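Chloramphenicol acetyltransferase (Bacteroides thetaiotaomicron, PDB 2I9D) probably transfers an acetyl group from acetyl-CoA to a hydroxyl of chloramphenicol, and is assembled from three copies of one chain. Local coordinates at residues Ser31-Val36 and Leu155-Ile160; Ala59-Ala64 and Asp84-Leu89; Met189-Thr194 and Leu207-Val212. One frame throughout, in Å; residues are numbered along the deposited sequence.

Contact 1: Ser31-Val36 and Leu155-Ile160; sequences SITSEV and LYFTSI
T33 points its side chain at the backbone of T158-I160. T33 CB lies 3.3 Å from T158 O. T33 OG1 accepts a weak hydrogen bond from I160 N, at 3.4 Å with an N-H...O angle of 155°. A water joins the same two residues. It lies 2.8 Å from T33 OG1 and donates to I160 O at 2.6 Å. The torsion of T33 (chi1 -50°) sets CG2 anti to the backbone N. This rotation turns OG1 to I160 N and the water, and CG2 to the F157 ring edge. T33 CG2 is 3.9 Å from F157 CE1. One face of that ring is covered by I160 CD1 of its own segment.

Farther along, the E35 carboxylate stands nearly perpendicular to the Y156 ring, with their planes 85° apart. E35 OE1 is 3.5 Å from Y156 OH. The main partner of this carboxylate is R183 of the second subunit, in a salt bridge to OE1.

The contact lies at a subunit interface of the trimer. Strand 29-37 is bonded to strand 186-196 on one side. S31-T33 pair antiparallel with a strand of the second subunit, and S159 and I160 with one of the third. Helix 202-216 packs against I32 and S34.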
loop_
_atom_site.group_PDB
_atom_site.type_symbol
_atom_site.label_atom_id
_atom_site.label_comp_id
_atom_site.label_asym_id
_atom_site.label_seq_id
_atom_site.Cartn_x
_atom_site.Cartn_y
_atom_site.Cartn_z
ATOM N N SER A 31 -3.079 6.064 -0.472
ATOM C CA SER A 31 -2.555 5.294 -1.617
ATOM C C SER A 31 -3.538 4.228 -2.048
ATOM O O SER A 31 -4.219 3.617 -1.233
ATOM C CB SER A 31 -1.206 4.624 -1.303
ATOM O OG SER A 31 -0.291 5.547 -0.783
ATOM N N ILE A 32 -3.570 3.960 -3.340
ATOM C CA ILE A 32 -4.444 2.921 -3.840
ATOM C C ILE A 32 -3.712 2.254 -4.978
ATOM O O ILE A 32 -2.967 2.922 -5.694
ATOM C CB ILE A 32 -5.818 3.510 -4.328
ATOM C CG1 ILE A 32 -6.727 2.417 -4.930
ATOM C CG2 ILE A 32 -5.601 4.708 -5.310
ATOM C CD1 ILE A 32 -8.175 2.866 -5.142
ATOM N N THR A 33 -3.896 0.942 -5.114
ATOM C CA THR A 33 -3.479 0.202 -6.308
ATOM C C THR A 33 -4.683 -0.506 -6.942
ATOM O O THR A 33 -5.503 -1.112 -6.234
ATOM C CB THR A 33 -2.394 -0.831 -5.978
ATOM O OG1 THR A 33 -1.364 -0.181 -5.236
ATOM C CG2 THR A 33 -1.815 -1.450 -7.254
ATOM N N SER A 34 -4.782 -0.438 -8.262
ATOM C CA SER A 34 -5.816 -1.165 -8.987
ATOM C C SER A 34 -5.211 -1.693 -10.275
ATOM O O SER A 34 -4.042 -1.451 -10.544
ATOM C CB SER A 34 -7.044 -0.262 -9.263
ATOM O OG SER A 34 -8.049 -0.967 -9.988
ATOM N N GLU A 35 -5.987 -2.424 -11.066
ATOM C CA GLU A 35 -5.481 -3.021 -12.297
ATOM C C GLU A 35 -6.333 -2.576 -13.453
ATOM O O GLU A 35 -7.534 -2.372 -13.288
ATOM C CB GLU A 35 -5.408 -4.543 -12.204
ATOM C CG GLU A 35 -6.624 -5.225 -11.598
ATOM C CD GLU A 35 -6.635 -6.731 -11.831
ATOM O OE1 GLU A 35 -5.920 -7.464 -11.091
ATOM O OE2 GLU A 35 -7.367 -7.164 -12.764
ATOM N N VAL A 36 -5.700 -2.339 -14.599
ATOM C CA VAL A 36 -6.414 -1.932 -15.786
ATOM C C VAL A 36 -6.068 -2.881 -16.910
ATOM O O VAL A 36 -4.934 -3.396 -16.992
ATOM C CB VAL A 36 -6.103 -0.456 -16.265
ATOM C CG1 VAL A 36 -6.631 0.588 -15.290
ATOM C CG2 VAL A 36 -4.604 -0.246 -16.603
ATOM N N LEU A 155 8.002 -5.881 -13.010
ATOM C CA LEU A 155 7.421 -6.230 -11.729
ATOM C C LEU A 155 5.902 -6.057 -11.715
ATOM O O LEU A 155 5.393 -4.966 -11.990
ATOM C CB LEU A 155 8.037 -5.356 -10.628
ATOM C CG LEU A 155 7.567 -5.565 -9.174
ATOM C CD1 LEU A 155 7.665 -7.036 -8.757
ATOM C CD2 LEU A 155 8.331 -4.659 -8.195
ATOM N N TYR A 156 5.185 -7.140 -11.400
ATOM C CA TYR A 156 3.756 -7.055 -11.098
ATOM C C TYR A 156 3.665 -6.893 -9.580
ATOM O O TYR A 156 4.314 -7.632 -8.815
ATOM C CB TYR A 156 2.958 -8.289 -11.593
ATOM C CG TYR A 156 1.464 -7.979 -11.732
ATOM C CD1 TYR A 156 0.942 -7.524 -12.941
ATOM C CD2 TYR A 156 0.597 -8.076 -10.631
ATOM C CE1 TYR A 156 -0.424 -7.198 -13.069
ATOM C CE2 TYR A 156 -0.766 -7.737 -10.732
ATOM C CZ TYR A 156 -1.270 -7.311 -11.962
ATOM O OH TYR A 156 -2.599 -6.992 -12.103
ATOM N N PHE A 157 2.924 -5.882 -9.134
ATOM C CA PHE A 157 2.767 -5.637 -7.685
ATOM C C PHE A 157 1.274 -5.482 -7.397
ATOM O O PHE A 157 0.507 -5.106 -8.292
ATOM C CB PHE A 157 3.537 -4.383 -7.255
ATOM C CG PHE A 157 3.238 -3.146 -8.104
ATOM C CD1 PHE A 157 2.081 -2.380 -7.870
ATOM C CD2 PHE A 157 4.128 -2.728 -9.122
ATOM C CE1 PHE A 157 1.795 -1.233 -8.645
ATOM C CE2 PHE A 157 3.849 -1.572 -9.903
ATOM C CZ PHE A 157 2.677 -0.824 -9.653
ATOM N N THR A 158 0.865 -5.760 -6.160
ATOM C CA THR A 158 -0.521 -5.534 -5.781
ATOM C C THR A 158 -0.677 -4.282 -4.928
ATOM O O THR A 158 -1.808 -3.829 -4.685
ATOM C CB THR A 158 -1.125 -6.726 -5.007
ATOM O OG1 THR A 158 -0.196 -7.164 -4.015
ATOM C CG2 THR A 158 -1.446 -7.865 -5.940
ATOM N N SER A 159 0.452 -3.725 -4.483
ATOM C CA SER A 159 0.468 -2.545 -3.664
ATOM C C SER A 159 1.816 -1.817 -3.760
ATOM O O SER A 159 2.872 -2.439 -3.652
ATOM C CB SER A 159 0.194 -2.967 -2.219
ATOM O OG SER A 159 0.349 -1.884 -1.312
ATOM N N ILE A 160 1.769 -0.503 -3.983
ATOM C CA ILE A 160 2.890 0.391 -3.685
ATOM C C ILE A 160 2.297 1.614 -2.979
ATOM O O ILE A 160 1.373 2.235 -3.483
ATOM C CB ILE A 160 3.718 0.822 -4.935
ATOM C CG1 ILE A 160 4.459 -0.372 -5.536
ATOM C CG2 ILE A 160 4.744 1.922 -4.542
ATOM C CD1 ILE A 160 5.165 -0.153 -6.869
HETATM O O HOH W 1 -1.131 1.551 -3.108
#

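Contact 2: Ala59-Ala64 and Asp84-Leu89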
loop_
_atom_site.group_PDB
_atom_site.type_symbol
_atom_site.label_atom_id
_atom_site.label_comp_id
_atom_site.label_asym_id
_atom_site.label_seq_id
_atom_site.Cartn_x
_atom_site.Cartn_y
_atom_site.Cartn_z
ATOM N N ALA A 59 -2.226 7.839 -21.298
ATOM C CA ALA A 59 -3.519 7.466 -20.705
ATOM C C ALA A 59 -3.665 8.043 -19.308
ATOM O O ALA A 59 -4.705 8.616 -18.969
ATOM C CB ALA A 59 -3.684 5.948 -20.681
ATOM N N VAL A 60 -2.611 7.895 -18.503
ATOM C CA VAL A 60 -2.625 8.366 -17.127
ATOM C C VAL A 60 -2.658 9.904 -17.092
ATOM O O VAL A 60 -3.432 10.500 -16.324
ATOM C CB VAL A 60 -1.406 7.791 -16.327
ATOM C CG1 VAL A 60 -1.130 8.605 -15.038
ATOM C CG2 VAL A 60 -1.610 6.328 -16.010
ATOM N N LEU A 61 -1.817 10.533 -17.918
ATOM C CA LEU A 61 -1.693 12.005 -17.930
ATOM C C LEU A 61 -3.006 12.669 -18.395
ATOM O O LEU A 61 -3.444 13.693 -17.822
ATOM C CB LEU A 61 -0.513 12.465 -18.799
ATOM C CG LEU A 61 -0.136 13.954 -18.762
ATOM C CD1 LEU A 61 0.214 14.413 -17.349
ATOM C CD2 LEU A 61 1.001 14.228 -19.693
ATOM N N ARG A 62 -3.621 12.060 -19.411
ATOM C CA ARG A 62 -4.893 12.512 -19.948
ATOM C C ARG A 62 -6.020 12.409 -18.930
ATOM O O ARG A 62 -6.800 13.344 -18.795
ATOM C CB ARG A 62 -5.252 11.758 -21.231
ATOM C CG ARG A 62 -6.596 12.213 -21.864
ATOM C CD ARG A 62 -6.669 11.903 -23.357
ATOM N NE ARG A 62 -8.024 12.060 -23.886
ATOM C CZ ARG A 62 -8.367 11.819 -25.153
ATOM N NH1 ARG A 62 -7.445 11.412 -26.033
ATOM N NH2 ARG A 62 -9.635 11.980 -25.542
ATOM N N ALA A 63 -6.107 11.292 -18.208
ATOM C CA ALA A 63 -7.114 11.141 -17.140
ATOM C C ALA A 63 -6.999 12.196 -16.027
ATOM O O ALA A 63 -8.008 12.670 -15.495
ATOM C CB ALA A 63 -7.077 9.726 -16.562
ATOM N N ALA A 64 -5.765 12.576 -15.692
ATOM C CA ALA A 64 -5.498 13.552 -14.624
ATOM C C ALA A 64 -5.913 14.955 -15.073
ATOM O O ALA A 64 -6.405 15.775 -14.283
ATOM C CB ALA A 64 -4.025 13.527 -14.244
ATOM N N ASP A 84 -4.597 24.837 -14.805
ATOM C CA ASP A 84 -5.309 24.641 -16.068
ATOM C C ASP A 84 -4.896 23.297 -16.631
ATOM O O ASP A 84 -5.725 22.541 -17.115
ATOM C CB ASP A 84 -4.927 25.702 -17.122
ATOM C CG ASP A 84 -5.466 27.128 -16.810
ATOM O OD1 ASP A 84 -5.995 27.394 -15.696
ATOM O OD2 ASP A 84 -5.334 27.994 -17.725
ATOM N N THR A 85 -3.594 23.026 -16.583
ATOM C CA THR A 85 -3.004 21.885 -17.269
ATOM C C THR A 85 -1.963 21.195 -16.358
ATOM O O THR A 85 -1.246 21.857 -15.586
ATOM C CB THR A 85 -2.388 22.331 -18.633
ATOM O OG1 THR A 85 -3.452 22.703 -19.510
ATOM C CG2 THR A 85 -1.592 21.242 -19.302
ATOM N N ILE A 86 -1.907 19.870 -16.481
ATOM C CA ILE A 86 -1.020 19.012 -15.711
ATOM C C ILE A 86 -0.058 18.322 -16.671
ATOM O O ILE A 86 -0.479 17.710 -17.659
ATOM C CB ILE A 86 -1.844 17.961 -14.895
ATOM C CG1 ILE A 86 -2.806 18.663 -13.932
ATOM C CG2 ILE A 86 -0.930 16.969 -14.143
ATOM C CD1 ILE A 86 -2.155 19.678 -12.977
ATOM N N ASP A 87 1.232 18.457 -16.401
ATOM C CA ASP A 87 2.239 17.733 -17.155
ATOM C C ASP A 87 2.815 16.556 -16.363
ATOM O O ASP A 87 2.456 16.331 -15.199
ATOM C CB ASP A 87 3.350 18.664 -17.619
ATOM C CG ASP A 87 2.850 19.738 -18.579
ATOM O OD1 ASP A 87 1.983 19.460 -19.446
ATOM O OD2 ASP A 87 3.347 20.869 -18.470
HETATM N N MSE A 88 3.681 15.796 -17.027
HETATM C CA MSE A 88 4.199 14.553 -16.487
HETATM C C MSE A 88 5.677 14.674 -16.131
HETATM O O MSE A 88 6.476 15.151 -16.936
HETATM C CB MSE A 88 4.016 13.406 -17.508
HETATM C CG MSE A 88 4.664 12.074 -17.114
HETATM SE SE MSE A 88 3.818 11.226 -15.503
HETATM C CE MSE A 88 2.101 10.626 -16.316
ATOM N N LEU A 89 6.019 14.249 -14.915
ATOM C CA LEU A 89 7.393 13.900 -14.577
ATOM C C LEU A 89 7.495 12.386 -14.592
ATOM O O LEU A 89 6.581 11.695 -14.159
ATOM C CB LEU A 89 7.794 14.406 -13.188
ATOM C CG LEU A 89 7.857 15.909 -12.940
ATOM C CD1 LEU A 89 8.496 16.167 -11.599
ATOM C CD2 LEU A 89 8.619 16.680 -14.035
#
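Helix 52-66 packs here on the start of strand 87-93, an inner strand of the mixed sheet. The side chain that carries the contact is L61. Its CG is anti to the backbone N (chi1 -172°), and both methyls reach the strand. L61 CD1 rests on the backbone, 3.4 Å from I86 O and 3.5 Å from D87 C. L61 CD2 touches M88 CB at 3.8 Å. The side chains of L61 and M88 run past each other in opposite directions.

M88 is a selenomethionine. Its chain bends at chi2 and chi3, which folds the terminal methyl back to the helix. M88 CE lies 4.0 Å from L61 CB and 4.0 Å from V60 CG1. V60 meets this side chain at about a right angle.

This is helix-on-sheet packing within the alpha/beta fold of the chloramphenicol acetyltransferase family. The helix and strand axes are 8.8 Å apart at their closest, and their N-to-C directions differ by 135°. I86 turns its CB toward the helix, and I86 CG2 comes within 4.3 Å of L61 CD1.

Strand 146-151 lies beside this strand and supplies I147, which packs on V60, I86 and M88. N65, a turn beyond L61, bonds to I86 N and L61 O. D87 points away from the helix, where its OD1 accepts from Y107 N and its OD2 forms a salt bridge with R104.

Contact 3: Met189-Thr194 and Leu207-Val212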
loop_
_atom_site.group_PDB
_atom_site.type_symbol
_atom_site.label_atom_id
_atom_site.label_comp_id
_atom_site.label_asym_id
_atom_site.label_seq_id
_atom_site.Cartn_x
_atom_site.Cartn_y
_atom_site.Cartn_z
HETATM N N MSE A 189 -2.379 -4.539 -16.213
HETATM C CA MSE A 189 -1.186 -4.021 -15.551
HETATM C C MSE A 189 -1.639 -3.330 -14.287
HETATM O O MSE A 189 -2.785 -2.884 -14.262
HETATM C CB MSE A 189 -0.453 -3.044 -16.458
HETATM C CG MSE A 189 -1.274 -1.859 -16.894
HETATM SE SE MSE A 189 -0.239 -0.690 -18.101
HETATM C CE MSE A 189 0.988 0.059 -16.741
ATOM N N PRO A 190 -0.779 -3.275 -13.227
ATOM C CA PRO A 190 -1.155 -2.534 -12.014
ATOM C C PRO A 190 -0.713 -1.057 -12.025
ATOM O O PRO A 190 0.325 -0.704 -12.594
ATOM C CB PRO A 190 -0.472 -3.329 -10.885
ATOM C CG PRO A 190 0.738 -3.988 -11.555
ATOM C CD PRO A 190 0.543 -3.919 -13.060
ATOM N N ILE A 191 -1.537 -0.200 -11.437
ATOM C CA ILE A 191 -1.211 1.207 -11.282
ATOM C C ILE A 191 -1.569 1.628 -9.869
ATOM O O ILE A 191 -2.706 1.480 -9.436
ATOM C CB ILE A 191 -1.879 2.105 -12.361
ATOM C CG1 ILE A 191 -1.504 1.623 -13.792
ATOM C CG2 ILE A 191 -1.524 3.601 -12.135
ATOM C CD1 ILE A 191 -2.190 2.341 -14.921
ATOM N N ALA A 192 -0.553 2.104 -9.151
ATOM C CA ALA A 192 -0.654 2.591 -7.797
ATOM C C ALA A 192 -0.609 4.123 -7.848
ATOM O O ALA A 192 -0.035 4.714 -8.785
ATOM C CB ALA A 192 0.502 2.050 -6.973
HETATM N N MSE A 193 -1.221 4.765 -6.856
HETATM C CA MSE A 193 -1.128 6.201 -6.738
HETATM C C MSE A 193 -1.348 6.703 -5.316
HETATM O O MSE A 193 -2.028 6.075 -4.521
HETATM C CB MSE A 193 -2.068 6.900 -7.732
HETATM C CG MSE A 193 -3.546 6.684 -7.475
HETATM SE SE MSE A 193 -4.732 7.427 -8.903
HETATM C CE MSE A 193 -3.785 9.146 -9.270
ATOM N N THR A 194 -0.745 7.854 -5.028
ATOM C CA THR A 194 -0.856 8.527 -3.749
ATOM C C THR A 194 -1.396 9.944 -3.964
ATOM O O THR A 194 -0.820 10.738 -4.694
ATOM C CB THR A 194 0.494 8.507 -3.022
ATOM O OG1 THR A 194 0.802 7.152 -2.745
ATOM C CG2 THR A 194 0.472 9.284 -1.687
ATOM N N LEU A 207 -13.446 6.994 -11.223
ATOM C CA LEU A 207 -13.450 7.635 -12.551
ATOM C C LEU A 207 -12.087 7.711 -13.187
ATOM O O LEU A 207 -11.971 7.564 -14.410
ATOM C CB LEU A 207 -13.968 9.082 -12.483
ATOM C CG LEU A 207 -15.263 9.498 -11.811
ATOM C CD1 LEU A 207 -15.490 10.989 -12.095
ATOM C CD2 LEU A 207 -16.463 8.637 -12.282
ATOM N N PHE A 208 -11.053 7.999 -12.383
ATOM C CA PHE A 208 -9.667 7.962 -12.901
ATOM C C PHE A 208 -9.311 6.620 -13.542
ATOM O O PHE A 208 -8.922 6.565 -14.706
ATOM C CB PHE A 208 -8.655 8.312 -11.808
ATOM C CG PHE A 208 -7.238 8.354 -12.290
ATOM C CD1 PHE A 208 -6.709 9.529 -12.822
ATOM C CD2 PHE A 208 -6.427 7.233 -12.183
ATOM C CE1 PHE A 208 -5.391 9.585 -13.255
ATOM C CE2 PHE A 208 -5.105 7.260 -12.615
ATOM C CZ PHE A 208 -4.588 8.446 -13.166
ATOM N N TYR A 209 -9.447 5.542 -12.784
ATOM C CA TYR A 209 -9.133 4.212 -13.288
ATOM C C TYR A 209 -10.017 3.758 -14.473
ATOM O O TYR A 209 -9.510 3.163 -15.443
ATOM C CB TYR A 209 -9.193 3.189 -12.138
ATOM C CG TYR A 209 -7.973 3.221 -11.228
ATOM C CD1 TYR A 209 -8.047 3.758 -9.932
ATOM C CD2 TYR A 209 -6.737 2.713 -11.664
ATOM C CE1 TYR A 209 -6.939 3.772 -9.106
ATOM C CE2 TYR A 209 -5.613 2.742 -10.827
ATOM C CZ TYR A 209 -5.725 3.275 -9.558
ATOM O OH TYR A 209 -4.630 3.284 -8.734
ATOM N N LYS A 210 -11.330 4.028 -14.383
ATOM C CA LYS A 210 -12.246 3.795 -15.500
ATOM C C LYS A 210 -11.699 4.498 -16.742
ATOM O O LYS A 210 -11.520 3.876 -17.792
ATOM C CB LYS A 210 -13.665 4.288 -15.159
ATOM C CG LYS A 210 -14.702 4.067 -16.248
ATOM C CD LYS A 210 -14.996 2.572 -16.434
ATOM C CE LYS A 210 -15.988 2.286 -17.609
ATOM N NZ LYS A 210 -16.137 0.792 -17.835
ATOM N N LYS A 211 -11.378 5.778 -16.592
ATOM C CA LYS A 211 -10.835 6.599 -17.676
ATOM C C LYS A 211 -9.504 6.075 -18.267
ATOM O O LYS A 211 -9.374 5.954 -19.478
ATOM C CB LYS A 211 -10.708 8.033 -17.190
ATOM C CG LYS A 211 -10.698 9.081 -18.289
ATOM C CD LYS A 211 -10.747 10.498 -17.700
ATOM C CE LYS A 211 -12.188 11.017 -17.528
ATOM N NZ LYS A 211 -12.753 11.437 -18.834
ATOM N N VAL A 212 -8.534 5.723 -17.416
ATOM C CA VAL A 212 -7.279 5.134 -17.900
ATOM C C VAL A 212 -7.513 3.826 -18.683
ATOM O O VAL A 212 -6.947 3.630 -19.766
ATOM C CB VAL A 212 -6.285 4.882 -16.735
ATOM C CG1 VAL A 212 -5.080 4.017 -17.188
ATOM C CG2 VAL A 212 -5.830 6.195 -16.153
#
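Strand 186-196 and the C-terminal helix 202-216 meet here in an aromatic and selenomethionine cluster on one side of the mixed sheet. The two elements lie on either side of H197, the predicted proton acceptor, in the sequence. The M193 side chain is about 12 Å from that of H197.

Y209 makes the polar link. The OH of this buried Y209 donates to the backbone carbonyl I191 O at 2.7 Å. The donor stands 44° out of the carbonyl plane. I191 also touches the ring of this tyrosine, with I191 CB 4.1 Å from Y209 CE2.

M193, a selenomethionine, comes from the strand against F208 from the helix. Its CG lies between the backbone N and the carbonyl carbon (chi1 66°), and the chain then bends only at chi3. M193 CE sits over one face of the F208 ring, 4.1 Å from the centroid, in a CH-pi contact. M193 SE approaches the same ring obliquely and lies 3.7 Å from F208 CD2. The opposite face is covered by V212 CG2 from the next helical turn, so the ring is sandwiched. M193 SE also approaches the Y209 ring obliquely, 4.9 Å from its centroid. The approaches of M193 SE to the F208 and Y209 rings are Met-aromatic contacts.

In the fold, the chain leaves strand 186-196 and doubles back as helix 202-216, which packs across one face of the mixed sheet. The N-to-C directions of helix and strand differ by 146°, and their axes are 11.4 Å apart. I191 and V212 meet tip to tip, with I191 CD1 4.0 Å from V212 CG1.

F70 stacks on F208. V60 and A63 of helix 52-66 also pack on this ring. L155 of the second subunit touches Y209.

From the N terminus, strand 29-37 opens the long loop that contact 1 closes at 155-160. Contact 2 is nested inside that loop: the chain returns at 84-89 to pack on 59-64, after 19 intervening residues. Contact 3 follows contact 1 in series and closes a short loop near the C terminus. All three reach the mixed sheet. Contacts 1 and 3 touch because strands 29-37 and 186-196 are neighbours in it: I32 O meets M193 N, and S31 OG meets T194 OG1. Contacts 2 and 3 meet through their helices, where A63 packs on F208 and V212. Contacts 1 and 2 do not touch; their nearest atoms are about 7 Å apart.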